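Local coordinates for iron-regulated ABC transporter siderophore-binding protein SirA (Staphylococcus aureus subsp. aureus, PDB 3MWF), which binds the iron-loaded siderophore staphyloferrin B and probably hands it to an ABC transporter for import into the cell, at residues G30-A35 against V40-A45; F55-N60 against N272-Y277; P84-A89 against G124-K129. One frame throughout, in Å; residues are numbered along the deposited sequence. Where two conformers were deposited one is given.

Overall arrangement
All three contacts lie in or border the lobe built on the mixed sheet that contains strands 24-26, 44-45 and 86-90. Interaction 1 comes first in sequence, closing helix 29-37 onto the way into strand 44-45; interaction 3 sets helix 116-127 against strand 86-90 of the same sheet, about 10 Å away between centres. Interaction 2, also about 10 Å from interaction 1 between centres, joins a loop that follows strand 44-45 to a segment more than 200 residues later, and it spans interaction 3 along the chain at a centre-to-centre distance of about 19 Å. The Asp33-Tyr57 hydrogen bond ties helix 29-37 to the loop whose Phe55 packs on pocket residue Leu273.

Interaction 1 of 3, residues G30-A35 against V40-A45; sequences GATDVA and VKPVGA
Ala35, in helix 29-37, offers its carbonyl to the backbone of Val40 in a single hydrogen bond, Val40 N to Ala35 O at 2.9 Å, while the chain of 40-45 climbs past the helix until Ala45 faces Thr32, one turn back. The N-H...O angle of this bond is 157°. Ala35 CB also lies 3.3 Å from Val40 O.

Beyond this polar link the contact is made by small apolar groups. The CB of Pro42 is directed toward the helix, and ring atom CG comes to 3.7 Å from Ala35 CB, with CD of the same ring slightly farther from that methyl. The proline thus meets the methyl with its CG-CD bond, CG the nearer. One helical turn earlier, Thr32 straddles the methyl of Ala45: OG1 lies 3.7 Å from Ala45 CB and CG2 lies 4.0 Å from it. With OG1 anti to the carbonyl carbon (chi1 -57°) and CG2 anti to the backbone N, both branches reach this methyl. The hydroxyl has its polar partner in Thr26 OG1, on strand 24-26, so a buried polar atom is satisfied even though its neighbour across the contact is a methyl.

Thr26 also touches Pro42 and Ala45, and Leu62 packs on Thr32 and Pro42, while Met123 of helix 116-127 reaches Ala35. Strand 24-26, helix 29-37 and strand 44-45 thus form a beta-alpha-beta crossover whose two strands are parallel neighbours, and this contact packs its helix against the returning chain, as in the alpha/beta lobes of periplasmic binding proteins.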
# COMPACT_ATOMS: atom_id res chain seq x y z
N GLY A 30 1.12 6.15 -3.10
CA GLY A 30 0.58 5.32 -4.18
C GLY A 30 0.14 6.15 -5.37
O GLY A 30 0.22 5.69 -6.49
N ALA A 31 -0.35 7.36 -5.11
CA ALA A 31 -0.78 8.27 -6.16
C ALA A 31 0.44 8.69 -6.98
O ALA A 31 0.40 8.74 -8.21
CB ALA A 31 -1.48 9.49 -5.55
N THR A 32 1.55 8.94 -6.29
CA THR A 32 2.81 9.27 -7.00
C THR A 32 3.25 8.14 -7.92
O THR A 32 3.62 8.37 -9.10
CB THR A 32 3.91 9.58 -6.00
OG1 THR A 32 3.45 10.64 -5.16
CG2 THR A 32 5.18 10.07 -6.72
N ASP A 33 3.17 6.93 -7.39
CA ASP A 33 3.50 5.73 -8.13
C ASP A 33 2.58 5.54 -9.32
O ASP A 33 3.03 5.23 -10.43
CB ASP A 33 3.44 4.52 -7.19
CG ASP A 33 3.81 3.20 -7.89
OD1 ASP A 33 2.99 2.70 -8.72
OD2 ASP A 33 4.91 2.65 -7.58
N VAL A 34 1.29 5.72 -9.10
CA VAL A 34 0.31 5.54 -10.18
C VAL A 34 0.51 6.59 -11.28
O VAL A 34 0.42 6.26 -12.47
CB VAL A 34 -1.13 5.52 -9.60
CG1 VAL A 34 -2.21 5.68 -10.71
CG2 VAL A 34 -1.36 4.23 -8.83
N ALA A 35 0.82 7.83 -10.89
CA ALA A 35 1.04 8.89 -11.89
C ALA A 35 2.19 8.47 -12.81
O ALA A 35 2.09 8.50 -14.05
CB ALA A 35 1.37 10.20 -11.20
N VAL A 40 2.75 10.00 -16.44
CA VAL A 40 2.65 11.40 -16.04
C VAL A 40 3.54 11.70 -14.83
O VAL A 40 3.19 11.32 -13.70
CB VAL A 40 1.18 11.78 -15.70
CG1 VAL A 40 1.06 13.26 -15.37
CG2 VAL A 40 0.24 11.42 -16.84
N LYS A 41 4.67 12.37 -15.05
CA LYS A 41 5.56 12.76 -13.95
C LYS A 41 4.95 13.93 -13.16
O LYS A 41 4.78 15.02 -13.71
CB LYS A 41 6.95 13.15 -14.46
CG LYS A 41 7.68 12.07 -15.26
CD LYS A 41 7.54 12.30 -16.77
CE LYS A 41 8.51 11.44 -17.58
NZ LYS A 41 9.94 11.72 -17.19
N PRO A 42 4.63 13.72 -11.86
CA PRO A 42 4.05 14.78 -11.06
C PRO A 42 4.98 16.00 -10.97
O PRO A 42 6.20 15.85 -10.91
CB PRO A 42 3.87 14.14 -9.67
CG PRO A 42 3.82 12.68 -9.93
CD PRO A 42 4.80 12.47 -11.08
N VAL A 43 4.40 17.19 -10.98
CA VAL A 43 5.20 18.39 -10.73
C VAL A 43 5.54 18.54 -9.25
O VAL A 43 6.52 19.21 -8.89
CB VAL A 43 4.57 19.67 -11.34
CG1 VAL A 43 4.43 19.48 -12.86
CG2 VAL A 43 3.22 20.02 -10.68
N GLY A 44 4.72 17.90 -8.41
CA GLY A 44 4.91 17.92 -6.96
C GLY A 44 4.43 16.61 -6.35
O GLY A 44 3.51 16.00 -6.85
N ALA A 45 5.08 16.20 -5.27
CA ALA A 45 4.72 14.95 -4.57
C ALA A 45 5.04 15.07 -3.11
O ALA A 45 5.96 15.79 -2.72
CB ALA A 45 5.46 13.76 -5.15

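Interaction 2 of 3, residues F55-N60 against N272-Y277; sequences FEYIKN and NLAGGY. With SE8 (5-[(2-{[(3S)-5-{[(2S)-2-amino-2-carboxyethyl]amino}-3-carboxy-3-hydroxy-5-oxopentanoyl]amino}ethyl)amino]-2,5-dioxopentanoic acid), chain C.
Phe55 and Tyr57 bring their rings against Leu273 and Ala274, at the C-terminal part of helix 268-273 and just after it, beside the siderophore pocket of this periplasmic binding protein fold. From CB, which points at the helix, the Phe55 side chain runs through CG along the CD2 side to CE2, 4.0 Å from Ala274 CA, and ends at CZ, which meets Leu273 CB at 3.8 Å. The first torsion sets CG anti to the carbonyl carbon (chi1 -72°), and the Phe55 and Leu273 side chains cross at about a right angle. Ile269, on the same helix, and Gln29, on helix 29-37, also touch the phenylalanine.

Tyr57 meets the same segment at the methyl of Ala274. Its CE1 lies 3.8 Å from Ala274 CB and its OH 3.5 Å from that methyl, while Ile58 CB sits above the centre of one face of the ring. The hydroxyl is also hydrogen-bonded to Asp33 OD2, and a water donates both to Tyr57 OH at 2.9 Å and to Ala274 O, bridging the two segments just before Gly275, the first residue to leave helical phi/psi, with positive phi.

Leu273 serves two partners: its CB faces Phe55, and its CD2 reaches the ligand at SE8 C6, 3.8 Å away. Phe55 therefore backs Leu273, a residue of the pocket. Next to it Asn272, with CG anti to the backbone N (chi1 -168°), donates from ND2 to carboxylate oxygen O24 of SE8 at 2.8 Å, with an N-H...O angle of 159°.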
# COMPACT_ATOMS: atom_id res chain seq x y z
N PHE A 55 11.68 7.60 -2.87
CA PHE A 55 12.09 6.20 -2.86
C PHE A 55 13.03 5.89 -4.02
O PHE A 55 12.81 6.33 -5.16
CB PHE A 55 10.88 5.26 -3.01
CG PHE A 55 10.00 5.19 -1.80
CD1 PHE A 55 10.52 4.87 -0.55
CD2 PHE A 55 8.61 5.38 -1.93
CE1 PHE A 55 9.70 4.78 0.58
CE2 PHE A 55 7.79 5.29 -0.83
CZ PHE A 55 8.31 5.00 0.44
N GLU A 56 14.08 5.12 -3.72
CA GLU A 56 15.07 4.71 -4.73
C GLU A 56 14.44 4.15 -6.01
O GLU A 56 14.85 4.49 -7.13
CB GLU A 56 16.05 3.70 -4.13
CG GLU A 56 17.25 3.42 -5.01
CD GLU A 56 18.25 4.56 -4.97
OE1 GLU A 56 17.92 5.61 -4.37
OE2 GLU A 56 19.37 4.42 -5.51
N TYR A 57 13.43 3.30 -5.86
CA TYR A 57 12.82 2.63 -7.01
C TYR A 57 12.18 3.60 -8.02
O TYR A 57 12.09 3.29 -9.20
CB TYR A 57 11.85 1.50 -6.57
CG TYR A 57 10.42 1.99 -6.36
CD1 TYR A 57 10.03 2.52 -5.14
CD2 TYR A 57 9.50 1.97 -7.40
CE1 TYR A 57 8.71 3.00 -4.94
CE2 TYR A 57 8.19 2.44 -7.23
CZ TYR A 57 7.82 2.96 -5.99
OH TYR A 57 6.54 3.42 -5.83
N ILE A 58 11.78 4.78 -7.56
CA ILE A 58 11.07 5.74 -8.40
C ILE A 58 11.76 7.10 -8.63
O ILE A 58 11.28 7.91 -9.46
CB ILE A 58 9.64 5.94 -7.82
CG1 ILE A 58 8.65 6.40 -8.89
CG2 ILE A 58 9.66 6.83 -6.55
CD1 ILE A 58 7.20 6.40 -8.37
N LYS A 59 12.85 7.36 -7.94
CA LYS A 59 13.38 8.73 -7.89
C LYS A 59 13.83 9.22 -9.28
O LYS A 59 13.71 10.41 -9.57
CB LYS A 59 14.48 8.90 -6.83
CG LYS A 59 15.79 8.32 -7.22
CD LYS A 59 16.84 8.45 -6.13
CE LYS A 59 18.16 7.88 -6.65
NZ LYS A 59 19.08 7.59 -5.52
N ASN A 60 14.31 8.30 -10.13
CA ASN A 60 14.75 8.68 -11.49
C ASN A 60 13.58 9.04 -12.41
O ASN A 60 13.78 9.64 -13.47
CB ASN A 60 15.64 7.58 -12.13
CG ASN A 60 17.01 7.44 -11.43
OD1 ASN A 60 17.55 8.38 -10.84
ND2 ASN A 60 17.58 6.24 -11.50
N ASN A 272 4.48 -2.30 1.97
CA ASN A 272 3.51 -1.36 2.51
C ASN A 272 3.68 0.10 2.11
O ASN A 272 2.67 0.80 1.84
CB ASN A 272 3.51 -1.41 4.06
CG ASN A 272 2.33 -0.66 4.63
OD1 ASN A 272 1.18 -0.91 4.23
ND2 ASN A 272 2.59 0.25 5.56
N LEU A 273 4.91 0.59 2.11
CA LEU A 273 5.06 2.07 2.05
C LEU A 273 4.77 2.68 0.70
O LEU A 273 4.17 3.77 0.65
CB LEU A 273 6.44 2.51 2.54
CG LEU A 273 6.79 2.13 3.97
CD1 LEU A 273 8.22 2.59 4.33
CD2 LEU A 273 5.78 2.59 5.07
N ALA A 274 5.19 2.03 -0.38
CA ALA A 274 5.03 2.60 -1.71
C ALA A 274 3.56 2.73 -2.11
O ALA A 274 3.18 3.72 -2.76
CB ALA A 274 5.84 1.81 -2.76
N GLY A 275 2.75 1.75 -1.72
CA GLY A 275 1.30 1.87 -1.78
C GLY A 275 0.69 1.82 -3.16
O GLY A 275 -0.51 2.06 -3.32
N GLY A 276 1.50 1.48 -4.18
CA GLY A 276 1.13 1.83 -5.55
C GLY A 276 0.99 0.66 -6.48
O GLY A 276 0.89 -0.51 -6.06
N TYR A 277 0.99 1.00 -7.78
CA TYR A 277 0.86 0.02 -8.83
C TYR A 277 2.13 -0.80 -9.00
O TYR A 277 2.08 -2.04 -9.00
CB TYR A 277 0.50 0.68 -10.16
CG TYR A 277 0.40 -0.36 -11.24
CD1 TYR A 277 -0.73 -1.15 -11.34
CD2 TYR A 277 1.49 -0.62 -12.08
CE1 TYR A 277 -0.82 -2.17 -12.30
CE2 TYR A 277 1.41 -1.63 -13.04
CZ TYR A 277 0.26 -2.39 -13.14
OH TYR A 277 0.19 -3.38 -14.10
C1 SE8 C . 1.48 7.77 9.62
C2 SE8 C . 2.45 6.73 10.12
C3 SE8 C . 3.58 6.53 9.12
N4 SE8 C . 3.13 5.94 7.86
C5 SE8 C . 3.16 4.64 7.64
C6 SE8 C . 2.51 4.15 6.37
C7 SE8 C . 1.00 3.98 6.56
C8 SE8 C . 0.38 3.65 5.19
C9 SE8 C . -1.08 3.23 5.24
N10 SE8 C . -1.87 3.81 6.14
C11 SE8 C . -3.27 3.45 6.18
C12 SE8 C . -4.15 4.66 5.91
N13 SE8 C . -5.51 4.46 6.37
C14 SE8 C . -5.92 4.66 7.66
C15 SE8 C . -5.08 5.49 8.59
C16 SE8 C . -4.02 4.51 9.03
C17 SE8 C . -2.68 5.10 9.33
C18 SE8 C . -2.20 4.79 10.67
O19 SE8 C . 1.82 8.98 9.66
O20 SE8 C . 0.35 7.38 9.23
N21 SE8 C . 1.72 5.47 10.35
O22 SE8 C . 3.66 3.84 8.40
C23 SE8 C . 0.72 2.90 7.59
O24 SE8 C . 0.86 1.70 7.28
O25 SE8 C . 0.34 3.23 8.74
O26 SE8 C . 0.46 5.20 7.10
O27 SE8 C . -1.50 2.40 4.44
O28 SE8 C . -6.94 4.16 8.11
O29 SE8 C . -1.98 5.66 8.48
O30 SE8 C . -0.99 4.79 10.86
O31 SE8 C . -3.01 4.49 11.58
O HOH W 1 5.54 5.34 -3.96

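Interaction 3 of 3, residues P84-A89 against G124-K129; sequences PDLIVA and GKALGK
Leu86, on strand 86-90, meets Ala126 and Leu127, near the C-terminal end of helix 116-127, in a purely apolar contact. A single methyl does the touching from the strand: Leu86 CD2 lies 3.7 Å from Ala126 CB and 3.9 Å from Leu127 CD2. The CB of Leu86 points at the helix, and CG lies anti to the backbone N (chi1 -180°), which carries the branch out from the sheet. Ala126 answers with its short methyl directed at the strand, whereas Leu127 brings CD2 round from the flank, its side chain crossing that of Leu86 at about a right angle.

Among the backbone bonds, Gly128 is the first residue to leave helical phi/psi. It takes positive phi, and Lys129 N bonds to Gly124 O at 2.7 Å, while the bond from Gly128 N to Lys125 O is weak; together they make a Schellman motif, with Lys129 as N-cap of the next helix.

On the sheet, Val24 and Val108 of the two neighbouring strands also touch Leu86. The arrangement is that of a helix packed on one face of the mainly parallel sheet of the alpha/beta lobe, on a strand flanked by parallel strands 24-26 and 107-110.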
# COMPACT_ATOMS: atom_id res chain seq x y z
N PRO A 84 -0.50 23.74 -9.98
CA PRO A 84 -0.96 22.47 -10.52
C PRO A 84 -2.30 22.63 -11.23
O PRO A 84 -3.04 23.59 -10.97
CB PRO A 84 -1.15 21.60 -9.28
CG PRO A 84 -1.35 22.56 -8.17
CD PRO A 84 -0.75 23.88 -8.54
N ASP A 85 -2.59 21.73 -12.14
CA ASP A 85 -3.93 21.65 -12.71
C ASP A 85 -4.73 20.46 -12.18
O ASP A 85 -5.92 20.32 -12.49
CB ASP A 85 -3.92 21.72 -14.25
CG ASP A 85 -2.93 20.81 -14.90
OD1 ASP A 85 -2.59 19.75 -14.32
OD2 ASP A 85 -2.50 21.12 -16.03
N LEU A 86 -4.10 19.62 -11.35
CA LEU A 86 -4.78 18.50 -10.71
C LEU A 86 -4.04 18.13 -9.43
O LEU A 86 -2.80 18.03 -9.43
CB LEU A 86 -4.82 17.28 -11.63
CG LEU A 86 -5.52 16.03 -11.07
CD1 LEU A 86 -7.02 16.32 -10.83
CD2 LEU A 86 -5.33 14.87 -12.01
N ILE A 87 -4.79 17.98 -8.35
CA ILE A 87 -4.23 17.47 -7.09
C ILE A 87 -4.91 16.14 -6.79
O ILE A 87 -6.12 16.03 -6.88
CB ILE A 87 -4.45 18.46 -5.93
CG1 ILE A 87 -3.74 19.79 -6.27
CG2 ILE A 87 -3.97 17.86 -4.56
CD1 ILE A 87 -4.20 20.95 -5.40
N VAL A 88 -4.11 15.12 -6.44
CA VAL A 88 -4.69 13.83 -6.06
C VAL A 88 -4.49 13.66 -4.54
O VAL A 88 -3.35 13.64 -4.03
CB VAL A 88 -4.04 12.61 -6.82
CG1 VAL A 88 -4.68 11.29 -6.39
CG2 VAL A 88 -4.19 12.77 -8.34
N ALA A 89 -5.61 13.57 -3.82
CA ALA A 89 -5.62 13.60 -2.36
C ALA A 89 -6.30 12.32 -1.88
O ALA A 89 -6.76 11.53 -2.70
CB ALA A 89 -6.41 14.82 -1.84
N GLY A 124 -6.74 7.45 -13.78
CA GLY A 124 -6.97 7.20 -15.20
C GLY A 124 -8.01 8.18 -15.74
O GLY A 124 -7.80 8.83 -16.79
N LYS A 125 -9.12 8.30 -15.03
CA LYS A 125 -10.20 9.20 -15.42
C LYS A 125 -9.79 10.68 -15.36
O LYS A 125 -10.05 11.45 -16.29
CB LYS A 125 -11.46 8.96 -14.59
CG LYS A 125 -12.70 9.67 -15.15
CD LYS A 125 -14.00 9.05 -14.64
CE LYS A 125 -15.22 9.91 -15.03
NZ LYS A 125 -15.34 10.15 -16.51
N ALA A 126 -9.12 11.06 -14.27
CA ALA A 126 -8.75 12.44 -14.03
C ALA A 126 -7.72 12.92 -15.04
O ALA A 126 -7.74 14.10 -15.44
CB ALA A 126 -8.23 12.61 -12.59
N LEU A 127 -6.84 12.02 -15.45
CA LEU A 127 -5.71 12.37 -16.33
C LEU A 127 -5.98 12.18 -17.82
O LEU A 127 -5.10 12.52 -18.65
CB LEU A 127 -4.45 11.57 -15.95
CG LEU A 127 -3.79 11.93 -14.61
CD1 LEU A 127 -2.81 10.84 -14.21
CD2 LEU A 127 -3.07 13.25 -14.77
N GLY A 128 -7.16 11.67 -18.15
CA GLY A 128 -7.50 11.21 -19.51
C GLY A 128 -6.56 10.10 -19.95
O GLY A 128 -6.07 10.10 -21.09
N LYS A 129 -6.28 9.17 -19.04
CA LYS A 129 -5.45 8.01 -19.32
C LYS A 129 -6.22 6.72 -18.99
O LYS A 129 -5.65 5.75 -18.45
CB LYS A 129 -4.15 8.07 -18.51
CG LYS A 129 -3.24 9.25 -18.83
CD LYS A 129 -2.46 9.07 -20.11
CE LYS A 129 -1.49 10.22 -20.28
NZ LYS A 129 -0.91 10.23 -21.64